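Local coordinates for CRISPR-associated endoribonuclease Cas6 1 (Methanocaldococcus jannaschii DSM 2661, PDB 5YI6), which probably acts as a metal-independent RNA endonuclease of CRISPR immunity, cutting repeat-containing transcripts into CRISPR RNAs, at residues Lys168-Phe173 and Ile218-Glu223; Ala43-Asn48 and Leu98-Lys103; Arg6-Leu11 and Gln61-Val66; Lys147-Asp150 and Asn154-Lys157. One frame throughout, in Å; residues are numbered along the deposited sequence.

In the fold
The two ferredoxin-like halves of Cas6 each carry two of the contacts. Interactions 2 and 3 belong to the N-terminal half and meet in its core, where L98 CD1 lies 3.8 Å from L9 CD1. Interaction 3 also reaches the C-terminal half: R6 NE, on the strand that carries E8, binds E223 OE1 at 2.9 Å, at the end of the second helix of interaction 1. Interaction 4 precedes interaction 1 in the C-terminal half, their centres about 22 Å apart. By similarity, H47, in segment 43-48 but outside the contact itself, is the proton donor, and the K169 side chain of interaction 1 lies about 8 Å from that of K53, the probable transition-state stabiliser.

Interaction 1: Lys168-Phe173 and Ile218-Glu223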
loop_
_atom_site.group_PDB
_atom_site.type_symbol
_atom_site.label_atom_id
_atom_site.label_comp_id
_atom_site.label_asym_id
_atom_site.label_seq_id
_atom_site.Cartn_x
_atom_site.Cartn_y
_atom_site.Cartn_z
ATOM N N LYS A 168 17.250 -2.867 -2.589
ATOM C CA LYS A 168 17.189 -4.319 -2.767
ATOM C C LYS A 168 15.943 -4.743 -3.538
ATOM O O LYS A 168 16.005 -5.648 -4.377
ATOM C CB LYS A 168 17.230 -5.003 -1.407
ATOM C CG LYS A 168 18.588 -4.891 -0.714
ATOM C CD LYS A 168 18.542 -5.533 0.669
ATOM C CE LYS A 168 19.757 -5.158 1.509
ATOM N NZ LYS A 168 19.460 -5.267 2.973
ATOM N N LYS A 169 14.795 -4.124 -3.242
ATOM C CA LYS A 169 13.564 -4.419 -3.976
ATOM C C LYS A 169 13.692 -4.044 -5.432
ATOM O O LYS A 169 13.199 -4.762 -6.306
ATOM C CB LYS A 169 12.342 -3.665 -3.371
ATOM C CG LYS A 169 11.821 -4.226 -2.094
ATOM C CD LYS A 169 10.394 -3.618 -1.773
ATOM C CE LYS A 169 10.378 -2.090 -1.964
ATOM N NZ LYS A 169 9.452 -1.451 -0.932
ATOM N N TYR A 170 14.342 -2.900 -5.714
ATOM C CA TYR A 170 14.591 -2.503 -7.093
ATOM C C TYR A 170 15.351 -3.611 -7.837
ATOM O O TYR A 170 14.971 -4.003 -8.946
ATOM C CB TYR A 170 15.389 -1.192 -7.135
ATOM C CG TYR A 170 15.644 -0.689 -8.515
ATOM C CD1 TYR A 170 14.857 0.319 -9.061
ATOM C CD2 TYR A 170 16.683 -1.220 -9.298
ATOM C CE1 TYR A 170 15.082 0.785 -10.333
ATOM C CE2 TYR A 170 16.905 -0.768 -10.564
ATOM C CZ TYR A 170 16.103 0.238 -11.082
ATOM O OH TYR A 170 16.313 0.697 -12.360
ATOM N N GLU A 171 16.436 -4.104 -7.235
ATOM C CA GLU A 171 17.205 -5.155 -7.898
ATOM C C GLU A 171 16.394 -6.438 -8.016
ATOM O O GLU A 171 16.518 -7.160 -9.013
ATOM C CB GLU A 171 18.529 -5.427 -7.160
ATOM C CG GLU A 171 19.404 -4.199 -7.145
ATOM C CD GLU A 171 20.829 -4.464 -6.682
ATOM O OE1 GLU A 171 21.104 -5.541 -6.092
ATOM O OE2 GLU A 171 21.658 -3.561 -6.908
ATOM N N ALA A 172 15.574 -6.750 -7.006
ATOM C CA ALA A 172 14.782 -7.982 -7.061
ATOM C C ALA A 172 13.719 -7.899 -8.140
ATOM O O ALA A 172 13.420 -8.903 -8.801
ATOM C CB ALA A 172 14.127 -8.283 -5.708
ATOM N N PHE A 173 13.138 -6.713 -8.351
ATOM C CA PHE A 173 12.084 -6.594 -9.367
ATOM C C PHE A 173 12.658 -6.508 -10.772
ATOM O O PHE A 173 12.163 -7.179 -11.688
ATOM C CB PHE A 173 11.209 -5.362 -9.139
ATOM C CG PHE A 173 10.160 -5.195 -10.192
ATOM C CD1 PHE A 173 9.056 -6.041 -10.199
ATOM C CD2 PHE A 173 10.275 -4.229 -11.180
ATOM C CE1 PHE A 173 8.057 -5.916 -11.188
ATOM C CE2 PHE A 173 9.283 -4.088 -12.178
ATOM C CZ PHE A 173 8.160 -4.935 -12.167
ATOM N N ILE A 218 13.169 6.932 -6.861
ATOM C CA ILE A 218 12.010 7.426 -6.104
ATOM C C ILE A 218 10.712 6.944 -6.740
ATOM O O ILE A 218 9.773 6.540 -6.039
ATOM C CB ILE A 218 12.069 8.967 -6.004
ATOM C CG1 ILE A 218 13.321 9.380 -5.207
ATOM C CG2 ILE A 218 10.786 9.512 -5.343
ATOM C CD1 ILE A 218 13.617 10.903 -5.285
ATOM N N LYS A 219 10.647 6.964 -8.077
ATOM C CA LYS A 219 9.477 6.520 -8.825
ATOM C C LYS A 219 9.190 5.047 -8.567
ATOM O O LYS A 219 8.024 4.635 -8.485
ATOM C CB LYS A 219 9.719 6.762 -10.316
ATOM C CG LYS A 219 8.719 6.138 -11.239
ATOM C CD LYS A 219 9.011 6.469 -12.703
ATOM C CE LYS A 219 7.955 5.849 -13.609
ATOM N NZ LYS A 219 7.919 4.359 -13.549
ATOM N N PHE A 220 10.247 4.233 -8.442
ATOM C CA PHE A 220 10.028 2.843 -8.053
ATOM C C PHE A 220 9.415 2.739 -6.657
ATOM O O PHE A 220 8.491 1.957 -6.446
ATOM C CB PHE A 220 11.347 2.061 -8.119
ATOM C CG PHE A 220 11.227 0.641 -7.682
ATOM C CD1 PHE A 220 10.653 -0.308 -8.521
ATOM C CD2 PHE A 220 11.730 0.245 -6.415
ATOM C CE1 PHE A 220 10.542 -1.669 -8.109
ATOM C CE2 PHE A 220 11.622 -1.110 -5.982
ATOM C CZ PHE A 220 11.048 -2.063 -6.847
ATOM N N GLY A 221 9.909 3.510 -5.685
ATOM C CA GLY A 221 9.246 3.502 -4.374
ATOM C C GLY A 221 7.807 4.012 -4.450
ATOM O O GLY A 221 6.913 3.516 -3.758
ATOM N N TYR A 222 7.565 4.983 -5.318
ATOM C CA TYR A 222 6.224 5.533 -5.481
ATOM C C TYR A 222 5.244 4.471 -5.972
ATOM O O TYR A 222 4.094 4.428 -5.530
ATOM C CB TYR A 222 6.285 6.716 -6.447
ATOM C CG TYR A 222 5.051 7.588 -6.374
ATOM C CD1 TYR A 222 4.928 8.546 -5.367
ATOM C CD2 TYR A 222 4.032 7.447 -7.301
ATOM C CE1 TYR A 222 3.762 9.375 -5.293
ATOM C CE2 TYR A 222 2.873 8.265 -7.263
ATOM C CZ TYR A 222 2.755 9.208 -6.227
ATOM O OH TYR A 222 1.646 10.025 -6.155
ATOM N N GLU A 223 5.665 3.609 -6.899
ATOM C CA GLU A 223 4.690 2.633 -7.406
ATOM C C GLU A 223 4.773 1.257 -6.729
ATOM O O GLU A 223 3.785 0.527 -6.711
ATOM C CB GLU A 223 4.765 2.545 -8.927
ATOM C CG GLU A 223 4.416 3.941 -9.614
ATOM C CD GLU A 223 2.986 4.601 -9.293
ATOM O OE1 GLU A 223 2.358 4.390 -8.229
ATOM O OE2 GLU A 223 2.486 5.389 -10.134
#
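F220 packs against K169, Y170 and F173 in an aromatic helix-to-helix contact between the two helices of the C-terminal ferredoxin-like (RRM-like) domain. The helix segments are nearly perpendicular, at 82°, with their axes 10.6 Å apart at closest approach. Phenylalanine suits the place: its ring is long enough to bridge the gap and offers both a face and an edge for packing. With CG anti to the backbone N (chi1 178°), the F220 ring extends away from its own helix and lies over the backbone of the other, its CE2 3.3 Å from Y170 N.

Y170 makes a T-shaped stack, turning its ring edge toward the face of F220; the centroids are 5.4 Å apart and the planes lie at 73°. Its CB also sits over that face in a CH-pi contact, and its ring meets Y174 in turn. F173 adds an oblique apolar contact, CB to F220 CE1 at 3.9 Å.

K169 plays two roles. Its aliphatic root lies in plane with the F220 ring, at the edge. Its bent chain then carries the ammonium group past the aromatic cluster to N230 OD1 and the carbonyls of G225 and G227, in the glycine-rich loop that follows helix 215-224 and is a hallmark of Cas6 proteins. At the ring edge, K169 CB is 3.7 Å from F220 CE2.

Interaction 2: Ala43-Asn48 and Leu98-Lys103; sequences AKRLHN and LLEDGK
R45 and E100 form a surface salt bridge in the N-terminal ferredoxin-like domain, linking the loop after helix 40-43 to the last turn of helix 88-101. R45 is the second residue of a type I turn from K44 to H47; H47 is the proton donor by similarity, but its side chain takes no part in the bridge.

The R45 chain runs extended from CG to NE, which gives the arginine the length to span the gap. R45 NH1 donates to E100 OE1 at 2.8 Å and 157°. One oxygen is used, not two: OE1 lies at the guanidinium edge and is met on its anti side, somewhat out of the carboxylate plane, and the two planes stand 89° apart. NH1 also reaches A41 O, and R45 O accepts from N93 ND2, which ties the loop to helix 88-101 at a second point.

Glutamate is long enough to meet the arginine beyond its own helix, and CG anti to the backbone N (chi1 176°) directs it there. G102, the first residue beyond the helix, has positive phi, which glycine adopts easily, having no CB to press on the preceding carbonyl O.

Water extends the bridge on both carboxylate oxygens. One molecule joins R45 NH2 to OE1, and another accepts from K44 NZ at 3.1 Å and donates to E100 OE2 at 2.7 Å.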
loop_
_atom_site.group_PDB
_atom_site.type_symbol
_atom_site.label_atom_id
_atom_site.label_comp_id
_atom_site.label_asym_id
_atom_site.label_seq_id
_atom_site.Cartn_x
_atom_site.Cartn_y
_atom_site.Cartn_z
ATOM N N ALA A 43 -8.684 -16.025 -12.267
ATOM C CA ALA A 43 -7.831 -17.194 -12.384
ATOM C C ALA A 43 -6.953 -17.123 -13.629
ATOM O O ALA A 43 -5.731 -17.259 -13.538
ATOM C CB ALA A 43 -8.701 -18.450 -12.394
ATOM N N LYS A 44 -7.553 -16.906 -14.800
ATOM C CA LYS A 44 -6.733 -16.861 -16.008
ATOM C C LYS A 44 -5.811 -15.646 -15.997
ATOM O O LYS A 44 -4.602 -15.757 -16.278
ATOM C CB LYS A 44 -7.631 -16.870 -17.240
ATOM C CG LYS A 44 -9.121 -17.147 -16.939
ATOM C CD LYS A 44 -9.959 -17.032 -18.219
ATOM C CE LYS A 44 -11.453 -17.199 -17.986
ATOM N NZ LYS A 44 -12.161 -15.872 -17.999
ATOM N N ARG A 45 -6.355 -14.493 -15.599
ATOM C CA ARG A 45 -5.625 -13.227 -15.659
ATOM C C ARG A 45 -4.436 -13.194 -14.719
ATOM O O ARG A 45 -3.425 -12.554 -15.037
ATOM C CB ARG A 45 -6.571 -12.058 -15.335
ATOM C CG ARG A 45 -7.641 -11.828 -16.406
ATOM C CD ARG A 45 -8.561 -10.690 -16.023
ATOM N NE ARG A 45 -9.417 -10.283 -17.151
ATOM C CZ ARG A 45 -10.739 -10.313 -17.122
ATOM N NH1 ARG A 45 -11.360 -10.715 -16.016
ATOM N NH2 ARG A 45 -11.433 -9.905 -18.186
ATOM N N LEU A 46 -4.538 -13.832 -13.550
ATOM C CA LEU A 46 -3.527 -13.692 -12.516
ATOM C C LEU A 46 -2.751 -14.989 -12.291
ATOM O O LEU A 46 -2.051 -15.121 -11.298
ATOM C CB LEU A 46 -4.162 -13.165 -11.221
ATOM C CG LEU A 46 -4.764 -11.761 -11.394
ATOM C CD1 LEU A 46 -5.461 -11.335 -10.105
ATOM C CD2 LEU A 46 -3.687 -10.733 -11.773
ATOM N N HIS A 47 -2.836 -15.928 -13.241
ATOM C CA HIS A 47 -2.152 -17.212 -13.099
ATOM C C HIS A 47 -0.661 -17.030 -12.832
ATOM O O HIS A 47 -0.074 -17.756 -12.030
ATOM C CB HIS A 47 -2.386 -18.032 -14.368
ATOM C CG HIS A 47 -1.748 -19.382 -14.340
ATOM N ND1 HIS A 47 -2.218 -20.412 -13.551
ATOM C CD2 HIS A 47 -0.673 -19.874 -15.003
ATOM C CE1 HIS A 47 -1.458 -21.480 -13.727
ATOM N NE2 HIS A 47 -0.512 -21.181 -14.600
ATOM N N ASN A 48 -0.036 -16.048 -13.478
ATOM C CA ASN A 48 1.401 -15.809 -13.338
ATOM C C ASN A 48 1.767 -14.886 -12.189
ATOM O O ASN A 48 2.949 -14.555 -12.038
ATOM C CB ASN A 48 1.975 -15.241 -14.637
ATOM C CG ASN A 48 1.926 -16.229 -15.765
ATOM O OD1 ASN A 48 2.002 -17.431 -15.542
ATOM N ND2 ASN A 48 1.769 -15.733 -16.983
ATOM N N LEU A 98 -11.258 -7.302 -11.184
ATOM C CA LEU A 98 -12.070 -6.597 -10.184
ATOM C C LEU A 98 -13.326 -5.997 -10.826
ATOM O O LEU A 98 -14.406 -5.989 -10.221
ATOM C CB LEU A 98 -11.239 -5.474 -9.545
ATOM C CG LEU A 98 -10.133 -5.948 -8.564
ATOM C CD1 LEU A 98 -9.076 -4.840 -8.355
ATOM C CD2 LEU A 98 -10.778 -6.358 -7.225
ATOM N N LEU A 99 -13.175 -5.425 -12.012
ATOM C CA LEU A 99 -14.336 -4.812 -12.679
ATOM C C LEU A 99 -15.336 -5.869 -13.131
ATOM O O LEU A 99 -16.546 -5.654 -13.022
ATOM C CB LEU A 99 -13.897 -3.949 -13.862
ATOM C CG LEU A 99 -13.228 -2.645 -13.422
ATOM C CD1 LEU A 99 -12.602 -1.946 -14.606
ATOM C CD2 LEU A 99 -14.225 -1.726 -12.693
ATOM N N GLU A 100 -14.855 -7.024 -13.623
ATOM C CA GLU A 100 -15.767 -8.092 -14.027
ATOM C C GLU A 100 -16.498 -8.689 -12.819
ATOM O O GLU A 100 -17.706 -8.937 -12.861
ATOM C CB GLU A 100 -14.998 -9.188 -14.791
ATOM C CG GLU A 100 -15.897 -10.386 -15.155
ATOM C CD GLU A 100 -15.179 -11.504 -15.909
ATOM O OE1 GLU A 100 -14.063 -11.306 -16.417
ATOM O OE2 GLU A 100 -15.755 -12.596 -15.994
ATOM N N ASP A 101 -15.769 -8.968 -11.742
ATOM C CA ASP A 101 -16.370 -9.413 -10.495
ATOM C C ASP A 101 -17.390 -8.385 -9.993
ATOM O O ASP A 101 -18.576 -8.700 -9.780
ATOM C CB ASP A 101 -15.211 -9.645 -9.497
ATOM C CG ASP A 101 -15.650 -10.007 -8.101
ATOM O OD1 ASP A 101 -16.853 -9.952 -7.775
ATOM O OD2 ASP A 101 -14.757 -10.348 -7.299
ATOM N N GLY A 102 -16.939 -7.147 -9.797
ATOM C CA GLY A 102 -17.818 -6.040 -9.491
ATOM C C GLY A 102 -18.093 -5.808 -8.022
ATOM O O GLY A 102 -18.741 -4.804 -7.684
ATOM N N LYS A 103 -17.645 -6.692 -7.137
ATOM C CA LYS A 103 -17.923 -6.552 -5.717
ATOM C C LYS A 103 -16.681 -6.808 -4.879
ATOM O O LYS A 103 -15.867 -7.679 -5.192
ATOM C CB LYS A 103 -19.057 -7.481 -5.258
ATOM C CG LYS A 103 -20.345 -7.235 -6.045
ATOM C CD LYS A 103 -21.559 -7.662 -5.275
ATOM C CE LYS A 103 -21.863 -6.586 -4.221
ATOM N NZ LYS A 103 -22.975 -6.936 -3.294
HETATM O O HOH W 1 -14.872 -14.973 -16.871
HETATM O O HOH W 2 -14.222 -8.875 -18.537
#

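Interaction 3: Arg6-Leu11 and Gln61-Val66; sequences RIELEL and QIRKRV. With PO4 (phosphate ion), chain G.
E8 and R63 meet at a phosphate site, where a bound phosphate ion, probably from the crystallisation liquor, rests against both residues. The guanidinium group uses its two terminal nitrogens as a fork. R63 NH1 donates to phosphate O4 at 2.8 Å, and R63 NH2 donates to O1 at 2.9 Å, both nearly straight (166° and 162°). An arginine suits the place because its flat, multiply donating end can hold two phosphate oxygens and still offer NH2 to the carboxylate.

That second use is the salt bridge itself, R63 NH2 to E8 OE2 at 3.1 Å. E8 OE2 lies at the edge of the guanidinium, near its plane, while the carboxylate is turned 70° against it. The other oxygen, E8 OE1, is only 2.6 Å from phosphate O1, so either the acid or the phosphate probably holds a proton there.

E8 belongs to strand 5-12, the first strand of the N-terminal ferredoxin-like fold and the central one of its five-stranded antiparallel sheet. R63 comes from the loop before strand 65-67, its chain fully extended from CG to NE. Y80, on the neighbouring strand 78-85, makes a cation-pi contact with R63, while Y82 OH makes a weak hydrogen bond to E8 OE2. K117 NZ from strand 109-118 also donates to the phosphate. E10 OE2 stands 3.0 Å from phosphate O2.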
loop_
_atom_site.group_PDB
_atom_site.type_symbol
_atom_site.label_atom_id
_atom_site.label_comp_id
_atom_site.label_asym_id
_atom_site.label_seq_id
_atom_site.Cartn_x
_atom_site.Cartn_y
_atom_site.Cartn_z
ATOM N N ARG A 6 -0.591 3.099 -11.642
ATOM C CA ARG A 6 -1.374 3.339 -10.435
ATOM C C ARG A 6 -2.832 3.549 -10.829
ATOM O O ARG A 6 -3.122 4.275 -11.789
ATOM C CB ARG A 6 -0.868 4.568 -9.663
ATOM C CG ARG A 6 -1.782 4.927 -8.459
ATOM C CD ARG A 6 -1.224 6.103 -7.633
ATOM N NE ARG A 6 0.072 5.727 -7.032
ATOM C CZ ARG A 6 0.497 6.163 -5.847
ATOM N NH1 ARG A 6 -0.251 7.009 -5.134
ATOM N NH2 ARG A 6 1.672 5.748 -5.356
ATOM N N ILE A 7 -3.755 2.921 -10.089
ATOM C CA ILE A 7 -5.176 3.130 -10.326
ATOM C C ILE A 7 -5.862 3.479 -9.012
ATOM O O ILE A 7 -5.420 3.127 -7.911
ATOM C CB ILE A 7 -5.889 1.931 -10.999
ATOM C CG1 ILE A 7 -5.807 0.688 -10.144
ATOM C CG2 ILE A 7 -5.283 1.616 -12.426
ATOM C CD1 ILE A 7 -6.989 0.450 -9.247
ATOM N N GLU A 8 -6.919 4.232 -9.152
ATOM C CA GLU A 8 -7.868 4.524 -8.088
ATOM C C GLU A 8 -9.146 3.729 -8.347
ATOM O O GLU A 8 -9.889 4.030 -9.288
ATOM C CB GLU A 8 -8.133 6.024 -8.090
ATOM C CG GLU A 8 -9.283 6.413 -7.116
ATOM C CD GLU A 8 -9.717 7.838 -7.342
ATOM O OE1 GLU A 8 -10.725 8.066 -8.055
ATOM O OE2 GLU A 8 -9.036 8.728 -6.809
ATOM N N LEU A 9 -9.436 2.743 -7.502
ATOM C CA LEU A 9 -10.683 2.011 -7.610
ATOM C C LEU A 9 -11.751 2.812 -6.906
ATOM O O LEU A 9 -11.616 3.088 -5.705
ATOM C CB LEU A 9 -10.661 0.635 -6.957
ATOM C CG LEU A 9 -10.136 -0.631 -7.548
ATOM C CD1 LEU A 9 -10.588 -1.774 -6.594
ATOM C CD2 LEU A 9 -10.733 -0.760 -8.949
ATOM N N GLU A 10 -12.814 3.143 -7.644
ATOM C CA GLU A 10 -13.935 3.886 -7.087
ATOM C C GLU A 10 -14.954 2.885 -6.573
ATOM O O GLU A 10 -15.521 2.120 -7.362
ATOM C CB GLU A 10 -14.539 4.785 -8.180
ATOM C CG GLU A 10 -13.458 5.668 -8.819
ATOM C CD GLU A 10 -14.000 6.660 -9.861
ATOM O OE1 GLU A 10 -15.207 6.643 -10.158
ATOM O OE2 GLU A 10 -13.194 7.440 -10.386
ATOM N N LEU A 11 -15.179 2.879 -5.264
ATOM C CA LEU A 11 -16.034 1.912 -4.609
ATOM C C LEU A 11 -17.299 2.599 -4.112
ATOM O O LEU A 11 -17.270 3.781 -3.756
ATOM C CB LEU A 11 -15.316 1.254 -3.417
ATOM C CG LEU A 11 -13.960 0.605 -3.735
ATOM C CD1 LEU A 11 -13.267 0.119 -2.441
ATOM C CD2 LEU A 11 -14.184 -0.568 -4.660
ATOM N N GLN A 61 -9.949 5.173 1.449
ATOM C CA GLN A 61 -9.995 6.615 1.635
ATOM C C GLN A 61 -11.430 7.095 1.500
ATOM O O GLN A 61 -12.128 6.709 0.563
ATOM C CB GLN A 61 -9.138 7.340 0.585
ATOM C CG GLN A 61 -7.659 6.816 0.517
ATOM C CD GLN A 61 -6.810 7.221 1.712
ATOM O OE1 GLN A 61 -6.771 8.399 2.070
ATOM N NE2 GLN A 61 -6.094 6.245 2.329
ATOM N N ILE A 62 -11.852 7.976 2.403
ATOM C CA ILE A 62 -13.211 8.517 2.383
ATOM C C ILE A 62 -13.118 10.030 2.262
ATOM O O ILE A 62 -12.381 10.665 3.023
ATOM C CB ILE A 62 -14.002 8.133 3.644
ATOM C CG1 ILE A 62 -14.100 6.617 3.760
ATOM C CG2 ILE A 62 -15.408 8.868 3.665
ATOM C CD1 ILE A 62 -14.780 6.169 5.024
ATOM N N ARG A 63 -13.848 10.594 1.303
ATOM C CA ARG A 63 -13.773 12.036 1.073
ATOM C C ARG A 63 -14.867 12.789 1.819
ATOM O O ARG A 63 -14.585 13.812 2.437
ATOM C CB ARG A 63 -13.870 12.344 -0.409
ATOM C CG ARG A 63 -12.672 11.807 -1.180
ATOM C CD ARG A 63 -12.902 12.093 -2.648
ATOM N NE ARG A 63 -11.876 11.413 -3.431
ATOM C CZ ARG A 63 -11.830 11.402 -4.754
ATOM N NH1 ARG A 63 -12.755 12.059 -5.450
ATOM N NH2 ARG A 63 -10.841 10.754 -5.360
ATOM N N LYS A 64 -16.097 12.300 1.764
ATOM C CA LYS A 64 -17.221 12.934 2.472
ATOM C C LYS A 64 -17.419 12.192 3.791
ATOM O O LYS A 64 -18.170 11.222 3.883
ATOM C CB LYS A 64 -18.452 12.926 1.590
ATOM C CG LYS A 64 -18.301 13.891 0.441
ATOM C CD LYS A 64 -19.533 13.917 -0.425
ATOM C CE LYS A 64 -20.777 14.118 0.404
ATOM N NZ LYS A 64 -21.965 14.304 -0.475
ATOM N N ARG A 65 -16.731 12.651 4.822
ATOM C CA ARG A 65 -16.477 11.803 5.977
ATOM C C ARG A 65 -17.041 12.401 7.259
ATOM O O ARG A 65 -17.180 13.617 7.389
ATOM C CB ARG A 65 -14.981 11.561 6.127
ATOM C CG ARG A 65 -14.214 12.816 6.365
ATOM C CD ARG A 65 -12.871 12.785 5.654
ATOM N NE ARG A 65 -12.142 11.561 5.938
ATOM C CZ ARG A 65 -11.482 11.335 7.066
ATOM N NH1 ARG A 65 -11.483 12.254 8.028
ATOM N NH2 ARG A 65 -10.830 10.185 7.239
ATOM N N VAL A 66 -17.390 11.516 8.187
ATOM C CA VAL A 66 -17.717 11.888 9.562
ATOM C C VAL A 66 -16.922 10.993 10.498
ATOM O O VAL A 66 -16.977 9.767 10.382
ATOM C CB VAL A 66 -19.226 11.768 9.868
ATOM C CG1 VAL A 66 -19.470 12.106 11.354
ATOM C CG2 VAL A 66 -20.003 12.695 9.003
HETATM P P PO4 G . -12.479 11.126 -9.049
HETATM O O1 PO4 G . -11.311 10.575 -8.264
HETATM O O2 PO4 G . -13.587 10.155 -9.230
HETATM O O3 PO4 G . -11.988 11.615 -10.375
HETATM O O4 PO4 G . -13.055 12.273 -8.233
#

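Interaction 4: Lys147-Asp150 and Asn154-Lys157. With PO4 (phosphate ion), chain F.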
loop_
_atom_site.group_PDB
_atom_site.type_symbol
_atom_site.label_atom_id
_atom_site.label_comp_id
_atom_site.label_asym_id
_atom_site.label_seq_id
_atom_site.Cartn_x
_atom_site.Cartn_y
_atom_site.Cartn_z
ATOM N N LYS A 147 13.608 -11.716 18.387
ATOM C CA LYS A 147 12.313 -11.057 18.257
ATOM C C LYS A 147 12.353 -10.054 17.107
ATOM O O LYS A 147 13.422 -9.641 16.644
ATOM C CB LYS A 147 11.907 -10.330 19.557
ATOM C CG LYS A 147 11.875 -11.221 20.823
ATOM C CD LYS A 147 10.887 -12.370 20.675
ATOM C CE LYS A 147 10.843 -13.233 21.937
ATOM N NZ LYS A 147 9.984 -14.433 21.762
ATOM N N THR A 148 11.164 -9.639 16.663
ATOM C CA THR A 148 11.055 -8.644 15.603
ATOM C C THR A 148 10.905 -7.253 16.208
ATOM O O THR A 148 9.993 -7.015 17.009
ATOM C CB THR A 148 9.846 -8.952 14.702
ATOM O OG1 THR A 148 9.951 -10.283 14.183
ATOM C CG2 THR A 148 9.815 -7.974 13.553
ATOM N N TYR A 149 11.775 -6.322 15.809
ATOM C CA TYR A 149 11.707 -4.933 16.236
ATOM C C TYR A 149 11.168 -4.113 15.064
ATOM O O TYR A 149 11.673 -4.236 13.943
ATOM C CB TYR A 149 13.103 -4.394 16.631
ATOM C CG TYR A 149 13.045 -3.009 17.207
ATOM C CD1 TYR A 149 12.817 -2.813 18.559
ATOM C CD2 TYR A 149 13.171 -1.890 16.401
ATOM C CE1 TYR A 149 12.737 -1.556 19.097
ATOM C CE2 TYR A 149 13.081 -0.629 16.928
ATOM C CZ TYR A 149 12.866 -0.458 18.276
ATOM O OH TYR A 149 12.758 0.815 18.802
ATOM N N ASP A 150 10.187 -3.265 15.330
ATOM C CA ASP A 150 9.592 -2.414 14.291
ATOM C C ASP A 150 10.291 -1.056 14.288
ATOM O O ASP A 150 10.170 -0.290 15.248
ATOM C CB ASP A 150 8.094 -2.260 14.545
ATOM C CG ASP A 150 7.358 -3.574 14.471
ATOM O OD1 ASP A 150 7.843 -4.498 13.788
ATOM O OD2 ASP A 150 6.297 -3.683 15.110
ATOM N N ASN A 154 12.170 7.668 14.421
ATOM C CA ASN A 154 13.039 8.079 15.507
ATOM C C ASN A 154 14.077 7.021 15.867
ATOM O O ASN A 154 14.903 7.285 16.747
ATOM C CB ASN A 154 12.219 8.494 16.741
ATOM C CG ASN A 154 11.252 7.424 17.232
ATOM O OD1 ASN A 154 11.019 6.416 16.600
ATOM N ND2 ASN A 154 10.691 7.664 18.397
ATOM N N ASN A 155 14.074 5.857 15.208
ATOM C CA ASN A 155 15.155 4.878 15.351
ATOM C C ASN A 155 16.329 5.227 14.441
ATOM O O ASN A 155 16.153 5.580 13.271
ATOM C CB ASN A 155 14.667 3.470 15.007
ATOM C CG ASN A 155 13.714 2.907 16.035
ATOM O OD1 ASN A 155 12.504 2.689 15.773
ATOM N ND2 ASN A 155 14.255 2.612 17.214
ATOM N N SER A 156 17.543 5.098 14.973
ATOM C CA SER A 156 18.721 5.463 14.194
ATOM C C SER A 156 18.864 4.600 12.942
ATOM O O SER A 156 19.379 5.069 11.922
ATOM C CB SER A 156 19.984 5.346 15.068
ATOM O OG SER A 156 20.132 4.004 15.495
ATOM N N LYS A 157 18.405 3.348 12.983
ATOM C CA LYS A 157 18.544 2.475 11.828
ATOM C C LYS A 157 17.486 2.716 10.748
ATOM O O LYS A 157 17.648 2.214 9.631
ATOM C CB LYS A 157 18.454 1.021 12.262
ATOM C CG LYS A 157 19.669 0.550 13.115
ATOM C CD LYS A 157 19.587 -0.955 13.297
ATOM C CE LYS A 157 20.824 -1.576 13.979
ATOM N NZ LYS A 157 20.951 -1.228 15.418
HETATM P P PO4 F . 17.918 3.844 18.547
HETATM O O1 PO4 F . 19.376 3.426 18.490
HETATM O O2 PO4 F . 17.140 2.857 17.706
HETATM O O3 PO4 F . 17.762 5.252 17.991
HETATM O O4 PO4 F . 17.401 3.787 19.965
#
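Both N-H groups of a single amide are spent in this contact: N155 ND2 donates one to Y149 OH and the other to a bound phosphate ion, probably from the crystallisation liquor. N155 ND2 to Y149 OH is 2.8 Å, with an angle of 156°; N155 ND2 to phosphate O2 is 2.9 Å and almost straight at 171°. Asparagine suits this position because its remaining atom, OD1, can accept at the same time, and it does so from L152 N, which helps fix the rotation of the amide.

Y149 reaches across from its strand with CG anti to the backbone N (chi1 -174°). N155 approaches from the opposite direction at the edge of the ring, and the ring and amide planes are nearly perpendicular.

The tyrosine sits on strand 145-150, which pairs with strand 137-142 in a hairpin inserted between the first strand and first helix of the C-terminal ferredoxin-like domain. The asparagine lies in the loop that returns the chain to that helix, 158-174. S156, the next residue, grips the phosphate twice: its backbone N donates to O3 at 3.0 Å, and its OG donates to O1 at 3.1 Å.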